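Local coordinates for uncharacterized lipoprotein GfcB (Escherichia coli K12, PDB 2IN5) that is of unknown function but, as a lipoprotein of the group 4 capsule family, probably takes part in handling capsular polysaccharide at the cell envelope, at residues A[46-50]-A[60-64]; A[82-86]-A[115-119]; A[98-102]-A[169-174]; A[175-179]-A[192-198]. All blocks are in the same frame, centred on the assembly; numbering follows the deposited sequence.

Contact 1. Residues A[46-50]-A[60-64]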
loop_
_atom_site.group_PDB
_atom_site.type_symbol
_atom_site.label_atom_id
_atom_site.label_comp_id
_atom_site.label_asym_id
_atom_site.label_seq_id
_atom_site.Cartn_x
_atom_site.Cartn_y
_atom_site.Cartn_z
ATOM N N ARG A 46 -22.751 -5.351 -9.571
ATOM C CA ARG A 46 -22.166 -4.833 -8.349
ATOM C C ARG A 46 -21.255 -5.847 -7.670
ATOM O O ARG A 46 -21.628 -7.009 -7.505
ATOM C CB ARG A 46 -23.278 -4.434 -7.386
ATOM C CG ARG A 46 -22.811 -4.248 -5.969
ATOM C CD ARG A 46 -23.891 -4.650 -4.982
ATOM N NE ARG A 46 -24.973 -3.679 -4.918
ATOM C CZ ARG A 46 -25.943 -3.710 -4.009
ATOM N NH1 ARG A 46 -25.963 -4.671 -3.092
ATOM N NH2 ARG A 46 -26.883 -2.772 -4.006
ATOM N N ILE A 47 -20.060 -5.413 -7.282
ATOM C CA ILE A 47 -19.133 -6.299 -6.589
ATOM C C ILE A 47 -18.724 -5.651 -5.277
ATOM O O ILE A 47 -18.694 -4.422 -5.160
ATOM C CB ILE A 47 -17.853 -6.586 -7.406
ATOM C CG1 ILE A 47 -16.971 -5.343 -7.458
ATOM C CG2 ILE A 47 -18.220 -7.000 -8.829
ATOM C CD1 ILE A 47 -15.600 -5.613 -7.979
ATOM N N PHE A 48 -18.403 -6.489 -4.299
ATOM C CA PHE A 48 -17.998 -6.039 -2.978
ATOM C C PHE A 48 -16.485 -5.851 -2.918
ATOM O O PHE A 48 -15.728 -6.754 -3.270
ATOM C CB PHE A 48 -18.426 -7.064 -1.934
ATOM C CG PHE A 48 -18.418 -6.538 -0.536
ATOM C CD1 PHE A 48 -19.295 -5.528 -0.162
ATOM C CD2 PHE A 48 -17.534 -7.040 0.406
ATOM C CE1 PHE A 48 -19.296 -5.023 1.135
ATOM C CE2 PHE A 48 -17.523 -6.545 1.706
ATOM C CZ PHE A 48 -18.409 -5.534 2.069
ATOM N N VAL A 49 -16.057 -4.677 -2.461
ATOM C CA VAL A 49 -14.638 -4.339 -2.352
ATOM C C VAL A 49 -14.340 -3.883 -0.914
ATOM O O VAL A 49 -15.185 -3.281 -0.265
ATOM C CB VAL A 49 -14.287 -3.214 -3.363
ATOM C CG1 VAL A 49 -12.844 -2.809 -3.225
ATOM C CG2 VAL A 49 -14.563 -3.687 -4.780
ATOM N N VAL A 50 -13.146 -4.173 -0.416
ATOM C CA VAL A 50 -12.793 -3.799 0.943
ATOM C C VAL A 50 -11.596 -2.835 0.955
ATOM O O VAL A 50 -10.782 -2.847 0.032
ATOM C CB VAL A 50 -12.467 -5.079 1.771
ATOM C CG1 VAL A 50 -11.277 -5.800 1.172
ATOM C CG2 VAL A 50 -12.189 -4.730 3.209
ATOM N N LYS A 60 -6.607 2.452 -0.785
ATOM C CA LYS A 60 -6.479 1.322 -1.707
ATOM C C LYS A 60 -7.487 0.220 -1.395
ATOM O O LYS A 60 -7.358 -0.469 -0.390
ATOM C CB LYS A 60 -5.069 0.735 -1.656
ATOM C CG LYS A 60 -4.029 1.536 -2.407
ATOM C CD LYS A 60 -3.531 2.719 -1.617
ATOM C CE LYS A 60 -2.426 3.427 -2.388
ATOM N NZ LYS A 60 -1.335 2.484 -2.763
ATOM N N TRP A 61 -8.473 0.062 -2.274
ATOM C CA TRP A 61 -9.523 -0.941 -2.118
ATOM C C TRP A 61 -9.215 -2.230 -2.888
ATOM O O TRP A 61 -8.800 -2.196 -4.044
ATOM C CB TRP A 61 -10.858 -0.372 -2.590
ATOM C CG TRP A 61 -11.149 0.989 -2.040
ATOM C CD1 TRP A 61 -10.592 2.170 -2.440
ATOM C CD2 TRP A 61 -12.056 1.315 -0.977
ATOM N NE1 TRP A 61 -11.094 3.210 -1.697
ATOM C CE2 TRP A 61 -11.996 2.716 -0.791
ATOM C CE3 TRP A 61 -12.912 0.561 -0.166
ATOM C CZ2 TRP A 61 -12.763 3.382 0.174
ATOM C CZ3 TRP A 61 -13.676 1.218 0.796
ATOM C CH2 TRP A 61 -13.595 2.618 0.957
ATOM N N LEU A 62 -9.436 -3.365 -2.238
ATOM C CA LEU A 62 -9.159 -4.665 -2.834
ATOM C C LEU A 62 -10.397 -5.515 -3.065
ATOM O O LEU A 62 -11.243 -5.633 -2.185
ATOM C CB LEU A 62 -8.207 -5.430 -1.927
ATOM C CG LEU A 62 -6.852 -4.761 -1.722
ATOM C CD1 LEU A 62 -6.127 -5.410 -0.566
ATOM C CD2 LEU A 62 -6.052 -4.855 -3.007
ATOM N N SER A 63 -10.494 -6.134 -4.237
ATOM C CA SER A 63 -11.641 -6.990 -4.532
ATOM C C SER A 63 -11.306 -8.445 -4.199
ATOM O O SER A 63 -10.243 -8.733 -3.644
ATOM C CB SER A 63 -12.023 -6.880 -6.004
ATOM O OG SER A 63 -11.071 -7.543 -6.807
ATOM N N GLN A 64 -12.213 -9.358 -4.534
ATOM C CA GLN A 64 -11.993 -10.781 -4.271
ATOM C C GLN A 64 -10.956 -11.358 -5.241
ATOM O O GLN A 64 -10.172 -12.231 -4.872
ATOM C CB GLN A 64 -13.304 -11.559 -4.404
ATOM C CG GLN A 64 -13.214 -12.995 -3.907
ATOM C CD GLN A 64 -14.468 -13.806 -4.209
ATOM O OE1 GLN A 64 -15.580 -13.401 -3.871
ATOM N NE2 GLN A 64 -14.289 -14.960 -4.842
#

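Contact 2. Residues A[82-86]-A[115-119]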
loop_
_atom_site.group_PDB
_atom_site.type_symbol
_atom_site.label_atom_id
_atom_site.label_comp_id
_atom_site.label_asym_id
_atom_site.label_seq_id
_atom_site.Cartn_x
_atom_site.Cartn_y
_atom_site.Cartn_z
ATOM N N LEU A 82 -7.502 -4.697 -13.965
ATOM C CA LEU A 82 -8.846 -4.692 -14.516
ATOM C C LEU A 82 -8.678 -4.750 -16.028
ATOM O O LEU A 82 -7.568 -4.565 -16.530
ATOM C CB LEU A 82 -9.578 -3.405 -14.131
ATOM C CG LEU A 82 -9.939 -3.082 -12.673
ATOM C CD1 LEU A 82 -10.605 -1.717 -12.638
ATOM C CD2 LEU A 82 -10.872 -4.129 -12.086
ATOM N N ASN A 83 -9.754 -5.007 -16.763
ATOM C CA ASN A 83 -9.646 -5.049 -18.219
ATOM C C ASN A 83 -8.978 -3.768 -18.699
ATOM O O ASN A 83 -8.003 -3.804 -19.443
ATOM C CB ASN A 83 -11.030 -5.174 -18.857
ATOM C CG ASN A 83 -11.487 -6.613 -18.981
ATOM O OD1 ASN A 83 -11.456 -7.377 -18.012
ATOM N ND2 ASN A 83 -11.920 -6.991 -20.181
ATOM N N ASN A 84 -9.527 -2.637 -18.268
ATOM C CA ASN A 84 -8.999 -1.330 -18.623
ATOM C C ASN A 84 -8.680 -0.616 -17.324
ATOM O O ASN A 84 -9.472 -0.661 -16.380
ATOM C CB ASN A 84 -10.023 -0.540 -19.432
ATOM C CG ASN A 84 -10.366 -1.214 -20.740
ATOM O OD1 ASN A 84 -9.518 -1.863 -21.349
ATOM N ND2 ASN A 84 -11.601 -1.051 -21.189
ATOM N N ASN A 85 -7.531 0.051 -17.283
ATOM C CA ASN A 85 -7.086 0.724 -16.070
ATOM C C ASN A 85 -6.822 2.216 -16.173
ATOM O O ASN A 85 -6.389 2.714 -17.206
ATOM C CB ASN A 85 -5.805 0.061 -15.564
ATOM C CG ASN A 85 -6.004 -1.388 -15.182
ATOM O OD1 ASN A 85 -6.738 -1.694 -14.254
ATOM N ND2 ASN A 85 -5.339 -2.289 -15.897
ATOM N N LEU A 86 -7.090 2.933 -15.090
ATOM C CA LEU A 86 -6.802 4.355 -15.061
ATOM C C LEU A 86 -5.352 4.328 -14.586
ATOM O O LEU A 86 -5.046 3.732 -13.553
ATOM C CB LEU A 86 -7.717 5.066 -14.055
ATOM C CG LEU A 86 -7.396 6.523 -13.694
ATOM C CD1 LEU A 86 -7.458 7.434 -14.908
ATOM C CD2 LEU A 86 -8.386 6.968 -12.637
ATOM N N TRP A 115 -5.104 6.589 -19.283
ATOM C CA TRP A 115 -5.746 5.304 -19.045
ATOM C C TRP A 115 -5.530 4.336 -20.216
ATOM O O TRP A 115 -5.280 4.761 -21.343
ATOM C CB TRP A 115 -7.235 5.533 -18.780
ATOM C CG TRP A 115 -8.078 5.749 -19.996
ATOM C CD1 TRP A 115 -8.854 4.817 -20.619
ATOM C CD2 TRP A 115 -8.237 6.966 -20.739
ATOM N NE1 TRP A 115 -9.488 5.375 -21.706
ATOM C CE2 TRP A 115 -9.130 6.692 -21.802
ATOM C CE3 TRP A 115 -7.714 8.261 -20.610
ATOM C CZ2 TRP A 115 -9.511 7.657 -22.726
ATOM C CZ3 TRP A 115 -8.090 9.225 -21.528
ATOM C CH2 TRP A 115 -8.984 8.918 -22.577
ATOM N N SER A 116 -5.603 3.037 -19.951
ATOM C CA SER A 116 -5.426 2.066 -21.020
ATOM C C SER A 116 -6.779 1.575 -21.516
ATOM O O SER A 116 -7.709 1.389 -20.739
ATOM C CB SER A 116 -4.579 0.885 -20.548
ATOM O OG SER A 116 -5.230 0.117 -19.563
ATOM N N GLU A 117 -6.882 1.378 -22.823
ATOM C CA GLU A 117 -8.112 0.913 -23.441
ATOM C C GLU A 117 -7.735 -0.135 -24.491
ATOM O O GLU A 117 -7.206 0.199 -25.553
ATOM C CB GLU A 117 -8.833 2.104 -24.079
ATOM C CG GLU A 117 -10.285 1.860 -24.450
ATOM C CD GLU A 117 -11.072 3.154 -24.549
ATOM O OE1 GLU A 117 -12.271 3.107 -24.910
ATOM O OE2 GLU A 117 -10.492 4.221 -24.257
ATOM N N ASP A 118 -8.007 -1.401 -24.177
ATOM C CA ASP A 118 -7.673 -2.519 -25.061
ATOM C C ASP A 118 -6.154 -2.577 -25.185
ATOM O O ASP A 118 -5.608 -2.762 -26.272
ATOM C CB ASP A 118 -8.313 -2.338 -26.442
ATOM C CG ASP A 118 -9.834 -2.439 -26.403
ATOM O OD1 ASP A 118 -10.481 -2.118 -27.420
ATOM O OD2 ASP A 118 -10.382 -2.842 -25.357
ATOM N N ASN A 119 -5.489 -2.413 -24.045
ATOM C CA ASN A 119 -4.033 -2.415 -23.952
ATOM C C ASN A 119 -3.365 -1.304 -24.751
ATOM O O ASN A 119 -2.170 -1.360 -25.032
ATOM C CB ASN A 119 -3.471 -3.768 -24.372
ATOM C CG ASN A 119 -3.964 -4.881 -23.496
ATOM O OD1 ASN A 119 -4.950 -5.544 -23.816
ATOM N ND2 ASN A 119 -3.298 -5.079 -22.364
HETATM O O HOH W 1 -6.652 -2.160 -21.332
HETATM O O HOH W 2 -8.037 -4.873 -22.740
HETATM O O HOH W 3 -3.270 -1.368 -18.053
#

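Contact 3. Residues A[98-102]-A[169-174]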
loop_
_atom_site.group_PDB
_atom_site.type_symbol
_atom_site.label_atom_id
_atom_site.label_comp_id
_atom_site.label_asym_id
_atom_site.label_seq_id
_atom_site.Cartn_x
_atom_site.Cartn_y
_atom_site.Cartn_z
ATOM N N ARG A 98 -11.139 17.251 -2.177
ATOM C CA ARG A 98 -10.174 17.118 -1.085
ATOM C C ARG A 98 -10.715 17.826 0.145
ATOM O O ARG A 98 -10.289 17.556 1.260
ATOM C CB ARG A 98 -8.806 17.691 -1.470
ATOM C CG ARG A 98 -8.034 16.829 -2.454
ATOM C CD ARG A 98 -6.626 17.341 -2.674
ATOM N NE ARG A 98 -5.638 16.409 -2.138
ATOM C CZ ARG A 98 -5.309 16.324 -0.856
ATOM N NH1 ARG A 98 -5.883 17.128 0.031
ATOM N NH2 ARG A 98 -4.428 15.417 -0.456
ATOM N N ASN A 99 -11.652 18.741 -0.073
ATOM C CA ASN A 99 -12.304 19.466 1.012
ATOM C C ASN A 99 -13.764 19.592 0.576
ATOM O O ASN A 99 -14.254 20.684 0.295
ATOM C CB ASN A 99 -11.681 20.851 1.198
ATOM C CG ASN A 99 -12.027 21.469 2.547
ATOM O OD1 ASN A 99 -13.164 21.352 3.025
ATOM N ND2 ASN A 99 -11.051 22.133 3.167
ATOM N N ALA A 100 -14.446 18.452 0.520
ATOM C CA ALA A 100 -15.834 18.375 0.067
ATOM C C ALA A 100 -16.815 19.320 0.743
ATOM O O ALA A 100 -17.773 19.758 0.119
ATOM C CB ALA A 100 -16.334 16.932 0.184
ATOM N N LEU A 101 -16.603 19.632 2.014
ATOM C CA LEU A 101 -17.522 20.541 2.684
ATOM C C LEU A 101 -17.292 21.998 2.274
ATOM O O LEU A 101 -18.230 22.793 2.279
ATOM C CB LEU A 101 -17.411 20.396 4.201
ATOM C CG LEU A 101 -18.040 19.135 4.793
ATOM C CD1 LEU A 101 -17.882 19.180 6.298
ATOM C CD2 LEU A 101 -19.521 19.034 4.415
ATOM N N ALA A 102 -16.054 22.326 1.898
ATOM C CA ALA A 102 -15.686 23.683 1.490
ATOM C C ALA A 102 -15.841 23.934 0.004
ATOM O O ALA A 102 -15.315 24.910 -0.524
ATOM C CB ALA A 102 -14.250 23.984 1.904
ATOM N N VAL A 169 -22.171 13.870 -1.106
ATOM C CA VAL A 169 -21.367 14.190 0.073
ATOM C C VAL A 169 -22.131 14.292 1.389
ATOM O O VAL A 169 -23.187 14.910 1.455
ATOM C CB VAL A 169 -20.629 15.538 -0.130
ATOM C CG1 VAL A 169 -19.699 15.808 1.037
ATOM C CG2 VAL A 169 -19.878 15.524 -1.448
ATOM N N ASP A 170 -21.576 13.698 2.437
ATOM C CA ASP A 170 -22.173 13.772 3.759
ATOM C C ASP A 170 -22.038 15.235 4.203
ATOM O O ASP A 170 -20.935 15.699 4.474
ATOM C CB ASP A 170 -21.421 12.868 4.727
ATOM C CG ASP A 170 -22.039 12.861 6.113
ATOM O OD1 ASP A 170 -22.081 13.925 6.767
ATOM O OD2 ASP A 170 -22.487 11.783 6.538
ATOM N N SER A 171 -23.161 15.944 4.290
ATOM C CA SER A 171 -23.180 17.365 4.647
ATOM C C SER A 171 -22.579 17.761 5.999
ATOM O O SER A 171 -22.489 18.948 6.300
ATOM C CB SER A 171 -24.619 17.886 4.577
ATOM O OG SER A 171 -25.433 17.260 5.553
ATOM N N ALA A 172 -22.177 16.770 6.793
ATOM C CA ALA A 172 -21.612 16.984 8.122
ATOM C C ALA A 172 -20.131 16.608 8.237
ATOM O O ALA A 172 -19.370 17.237 8.978
ATOM C CB ALA A 172 -22.415 16.197 9.150
ATOM N N THR A 173 -19.715 15.578 7.512
ATOM C CA THR A 173 -18.320 15.146 7.573
ATOM C C THR A 173 -17.538 15.522 6.329
ATOM O O THR A 173 -16.346 15.778 6.400
ATOM C CB THR A 173 -18.221 13.623 7.741
ATOM O OG1 THR A 173 -18.765 12.985 6.579
ATOM C CG2 THR A 173 -18.969 13.176 8.970
ATOM N N GLY A 174 -18.217 15.551 5.191
ATOM C CA GLY A 174 -17.549 15.875 3.948
ATOM C C GLY A 174 -17.194 14.605 3.201
ATOM O O GLY A 174 -16.720 14.651 2.071
#

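Contact 4. Residues A[175-179]-A[192-198]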
loop_
_atom_site.group_PDB
_atom_site.type_symbol
_atom_site.label_atom_id
_atom_site.label_comp_id
_atom_site.label_asym_id
_atom_site.label_seq_id
_atom_site.Cartn_x
_atom_site.Cartn_y
_atom_site.Cartn_z
ATOM N N GLN A 175 -17.418 13.460 3.839
ATOM C CA GLN A 175 -17.131 12.171 3.216
ATOM C C GLN A 175 -18.094 11.865 2.081
ATOM O O GLN A 175 -19.296 11.986 2.246
ATOM C CB GLN A 175 -17.218 11.032 4.242
ATOM C CG GLN A 175 -17.208 9.641 3.578
ATOM C CD GLN A 175 -17.511 8.503 4.537
ATOM O OE1 GLN A 175 -18.462 8.563 5.313
ATOM N NE2 GLN A 175 -16.716 7.446 4.468
ATOM N N VAL A 176 -17.556 11.469 0.933
ATOM C CA VAL A 176 -18.374 11.106 -0.218
ATOM C C VAL A 176 -18.907 9.700 0.091
ATOM O O VAL A 176 -18.138 8.809 0.446
ATOM C CB VAL A 176 -17.513 11.101 -1.511
ATOM C CG1 VAL A 176 -18.275 10.467 -2.676
ATOM C CG2 VAL A 176 -17.117 12.533 -1.858
ATOM N N ARG A 177 -20.221 9.513 -0.010
ATOM C CA ARG A 177 -20.819 8.217 0.285
ATOM C C ARG A 177 -21.224 7.477 -0.974
ATOM O O ARG A 177 -21.517 6.283 -0.947
ATOM C CB ARG A 177 -22.043 8.373 1.197
ATOM C CG ARG A 177 -21.736 8.854 2.602
ATOM C CD ARG A 177 -20.712 7.973 3.307
ATOM N NE ARG A 177 -21.148 6.590 3.509
ATOM C CZ ARG A 177 -22.075 6.205 4.383
ATOM N NH1 ARG A 177 -22.686 7.097 5.155
ATOM N NH2 ARG A 177 -22.381 4.920 4.487
ATOM N N GLN A 178 -21.253 8.196 -2.082
ATOM C CA GLN A 178 -21.609 7.602 -3.361
ATOM C C GLN A 178 -21.049 8.489 -4.455
ATOM O O GLN A 178 -20.998 9.702 -4.306
ATOM C CB GLN A 178 -23.131 7.489 -3.512
ATOM C CG GLN A 178 -23.540 6.882 -4.838
ATOM C CD GLN A 178 -25.022 6.575 -4.938
ATOM O OE1 GLN A 178 -25.807 7.387 -5.430
ATOM N NE2 GLN A 178 -25.415 5.400 -4.462
ATOM N N SER A 179 -20.616 7.888 -5.551
ATOM C CA SER A 179 -20.068 8.675 -6.643
ATOM C C SER A 179 -20.308 8.006 -7.986
ATOM O O SER A 179 -20.370 6.783 -8.069
ATOM C CB SER A 179 -18.566 8.861 -6.438
ATOM O OG SER A 179 -17.900 7.615 -6.531
HETATM N N MSE A 192 -19.635 3.942 -7.348
HETATM C CA MSE A 192 -19.127 3.495 -6.060
HETATM C C MSE A 192 -20.017 3.942 -4.909
HETATM O O MSE A 192 -20.432 5.101 -4.849
HETATM C CB MSE A 192 -17.714 4.024 -5.838
HETATM C CG MSE A 192 -16.740 3.606 -6.918
HETATM SE SE MSE A 192 -14.924 4.082 -6.479
HETATM C CE MSE A 192 -14.987 5.889 -7.164
ATOM N N THR A 193 -20.311 3.011 -4.007
ATOM C CA THR A 193 -21.133 3.296 -2.840
ATOM C C THR A 193 -20.327 2.879 -1.616
ATOM O O THR A 193 -19.965 1.714 -1.464
ATOM C CB THR A 193 -22.483 2.529 -2.887
ATOM O OG1 THR A 193 -23.233 2.951 -4.032
ATOM C CG2 THR A 193 -23.312 2.824 -1.641
ATOM N N PHE A 194 -20.028 3.845 -0.755
ATOM C CA PHE A 194 -19.244 3.580 0.440
ATOM C C PHE A 194 -20.155 3.269 1.604
ATOM O O PHE A 194 -20.865 4.137 2.097
ATOM C CB PHE A 194 -18.352 4.782 0.717
ATOM C CG PHE A 194 -17.549 5.186 -0.466
ATOM C CD1 PHE A 194 -18.134 5.896 -1.502
ATOM C CD2 PHE A 194 -16.232 4.781 -0.593
ATOM C CE1 PHE A 194 -17.419 6.194 -2.657
ATOM C CE2 PHE A 194 -15.503 5.073 -1.747
ATOM C CZ PHE A 194 -16.098 5.777 -2.776
ATOM N N LEU A 195 -20.118 2.009 2.026
ATOM C CA LEU A 195 -20.972 1.495 3.080
ATOM C C LEU A 195 -20.708 1.917 4.507
ATOM O O LEU A 195 -21.644 2.219 5.245
ATOM C CB LEU A 195 -20.998 -0.033 3.032
ATOM C CG LEU A 195 -21.580 -0.745 1.803
ATOM C CD1 LEU A 195 -22.961 -0.201 1.454
ATOM C CD2 LEU A 195 -20.648 -0.564 0.645
ATOM N N LYS A 196 -19.450 1.923 4.918
ATOM C CA LYS A 196 -19.163 2.294 6.290
ATOM C C LYS A 196 -19.128 3.802 6.453
ATOM O O LYS A 196 -18.304 4.489 5.853
ATOM C CB LYS A 196 -17.853 1.670 6.736
ATOM C CG LYS A 196 -17.467 2.023 8.133
ATOM C CD LYS A 196 -16.304 1.179 8.568
ATOM C CE LYS A 196 -15.810 1.680 9.877
ATOM N NZ LYS A 196 -16.998 1.866 10.742
ATOM N N PRO A 197 -20.048 4.338 7.268
ATOM C CA PRO A 197 -20.175 5.769 7.546
ATOM C C PRO A 197 -19.138 6.261 8.539
ATOM O O PRO A 197 -18.832 5.577 9.509
ATOM C CB PRO A 197 -21.590 5.877 8.092
ATOM C CG PRO A 197 -21.713 4.614 8.881
ATOM C CD PRO A 197 -21.123 3.582 7.939
ATOM N N ALA A 198 -18.596 7.449 8.292
ATOM C CA ALA A 198 -17.595 8.032 9.181
ATOM C C ALA A 198 -18.252 9.005 10.167
ATOM O O ALA A 198 -19.109 9.810 9.790
ATOM C CB ALA A 198 -16.517 8.747 8.361
HETATM O O HOH W 4 -15.542 4.640 6.187
HETATM O O HOH W 5 -19.306 10.422 7.187
#

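Contact 1. Residues A[46-50]-A[60-64]
Val-49 and Trp-61 meet at close quarters, their side chains crossing at about a right angle on one face of a paired set of strands. Val-49 CG1 does the touching. Lying anti to the backbone N (chi1 178°), it is carried beside the carbonyl carbon and reaches across to within 3.2 Å of Trp-61 CB, a tight approach for two carbons. The same methyl also rests 3.4 Å from Leu-62 O. Beyond CB the indole sweeps back over the first strand, and Trp-61 CE3 comes to 3.8 Å from Val-50 C, the ring standing obliquely to the backbone. Its NE1 is bonded to Thr-71 OG1 on the next strand, which ties down the far side of the ring system.

The opposite face carries Val-50 and Leu-62, which lie more loosely: Val-50 CG1 is 4.4 Å from Leu-62 CB. This pair owes its register to the backbone. Val-50 N gives a nearly straight bond to Leu-62 O (3.0 Å, 177°), and Leu-62 N returns one to Val-50 O at 2.7 Å. Past it the pairing bonds stop, although the chains stay close: Val-49 still touches Ser-63, and Ile-47 CD1 reaches Ser-63 CB at 4.3 Å; Ser-63 OG turns to Ala-67 N. Helix 8-18 packs on Leu-62, while Met-8 and Gln-5 of the second subunit reach Val-50 and Trp-61. The short strand segments run 133° apart, a marked twist, yet the mutual Val-50 and Leu-62 bonds are those of an antiparallel beta hairpin, formed here by strands 47-55 and 58-62.

Contact 2. Residues A[82-86]-A[115-119]
Leu-86 and Trp-115 face each other at the close end of this contact, a non-hydrogen-bonded antiparallel pair with Leu-86 CA 3.9 Å from Trp-115 CB. Next to them Ser-116 N bonds to Asn-85 O at 2.9 Å, and Ser-116 OG, set between its own backbone N and carbonyl carbon (chi1 67°), takes the N-H of Asn-85 at 3.2 Å. The indole leads away from 82-86 and packs on Ala-185 and Val-187, and its NE1 binds Glu-117 OE2 within its own segment.

Toward Asn-84 the strand pattern gives way to side-chain and water bridges. Asn-84 lays CB against Ser-116 O (3.3 Å) and receives Asp-118 N on OD1 at 3.2 Å, a straight bond (176°) that arrives from above the amide plane. An alanine here would still cover Ser-116 O, but Asp-118 N would probably lose its protein acceptor across the contact and the turn would be less firmly held. On the solvent side one water donates to Asn-83 O and accepts from Asn-119 N, and another joins Asn-85 ND2 to Ser-116 OG. Asn-84 thus holds a type I'-like turn at Asp-118 and Asn-119, beside the start of the antiparallel pairing of strand 86-89 with strand 108-117.

Contact 3. Residues A[98-102]-A[169-174]
Ala-100 and Leu-101, in the loop before strand 108-117, pack on Gly-174 and the rest of the turn that links strands 161-170 and 176-182 of a hairpin. The turn is organised from within. Asp-170 OD1 accepts Ala-172 N on its anti lone pair, forming an Asx turn, and takes Thr-173 N from above the carboxylate plane; Asp-170 O binds Gly-174 N at 2.8 Å.

Leu-101 spreads over the outside of this coil. Its CG sits 3.4 Å from Gly-174 CA, and the two methyls fork: CD1 lies 3.6 Å from Ala-172 O, whereas CD2 goes to Ser-171 O at 3.5 Å. A CB on Gly-174 would probably crowd Leu-101 CG, and the backbone angles (phi 98°) themselves call for glycine. Alongside, Ala-100 CB presses closely on Gly-174 O (3.0 Å) and touches Val-169 CG1 at 3.6 Å. Gly-174 O also accepts from Asn-73 ND2.

No hydrogen bond passes between the two segments. Several of the turn's polar atoms are held within it or by neighbouring residues; across the contact the loop lays the apolar side chains of Ala-100 and Leu-101 against carbonyl oxygens and backbone, and the contact depends on close fit, not on directional bonds.

Contact 4. Residues A[175-179]-A[192-198]
Arg-177 and Phe-194 form the centre of a beta-hairpin contact, where strands 176-182 and 189-194 run antiparallel, about 9 Å from the centre of the chain (centre to centre), and their open end leads into loop. Ser-179 and Met-192, a selenomethionine, are a hydrogen-bonded pair, with Ser-179 N 2.9 Å from Met-192 O. Beside it Gln-178 and Thr-193 point the same way, linked by a weak bond from NE2 to OG1. Phe-194 N then bonds to Arg-177 O. Since Arg-177 and Gln-178 both bond Trp-168 through the backbone, the strand probably carries a classic beta bulge here.

The Arg-177 side chain starts out away from its partner strand and folds back through bends at chi2 (-55°) and chi3 (-63°). Side-on, Arg-177 NE at 2.8 Å and Arg-177 NH2 at 2.9 Å both grip Phe-194 O, which lies close to the guanidinium plane. Pro-197 lies over one face of that group, its CB 3.4 Å from Arg-177 NH1. A leucine in place of Arg-177 would probably leave Phe-194 O without either donor and Pro-197 without the flat surface it rests on, setting the tail after the strand freer to move.

Gln-175 holds that tail further on, its OE1 accepting Ala-198 N at 3.2 Å. The Phe-194 ring turns its edge to the strand, and Ser-179 OG lies near the ring plane, 4.2 Å from Phe-194 CE1.

How the contacts relate
Contact 1 is buried, contacts 2, 3 and 4 are partly so, and contacts 2 and 3 include exposed residues. Contacts 1 and 4 are both antiparallel hairpins; they meet where Trp-61 CH2 packs on Phe-194 CD2 at 3.7 Å, and both touch the second subunit. Contact 1 combines strand pairing with apolar packing, whereas contact 4 adds a buried arginine. Contacts 3 and 4 share neighbouring strands, 161-170 and 176-182, probably bonded through Asp-170 N and Gln-175 O. Contacts 2 and 3 lie on opposite sides of the chain's centre, their centres about 31 Å apart. Both involve loops, yet contact 2 relies on asparagines, a serine and water, while contact 3 has no hydrogen bond across it.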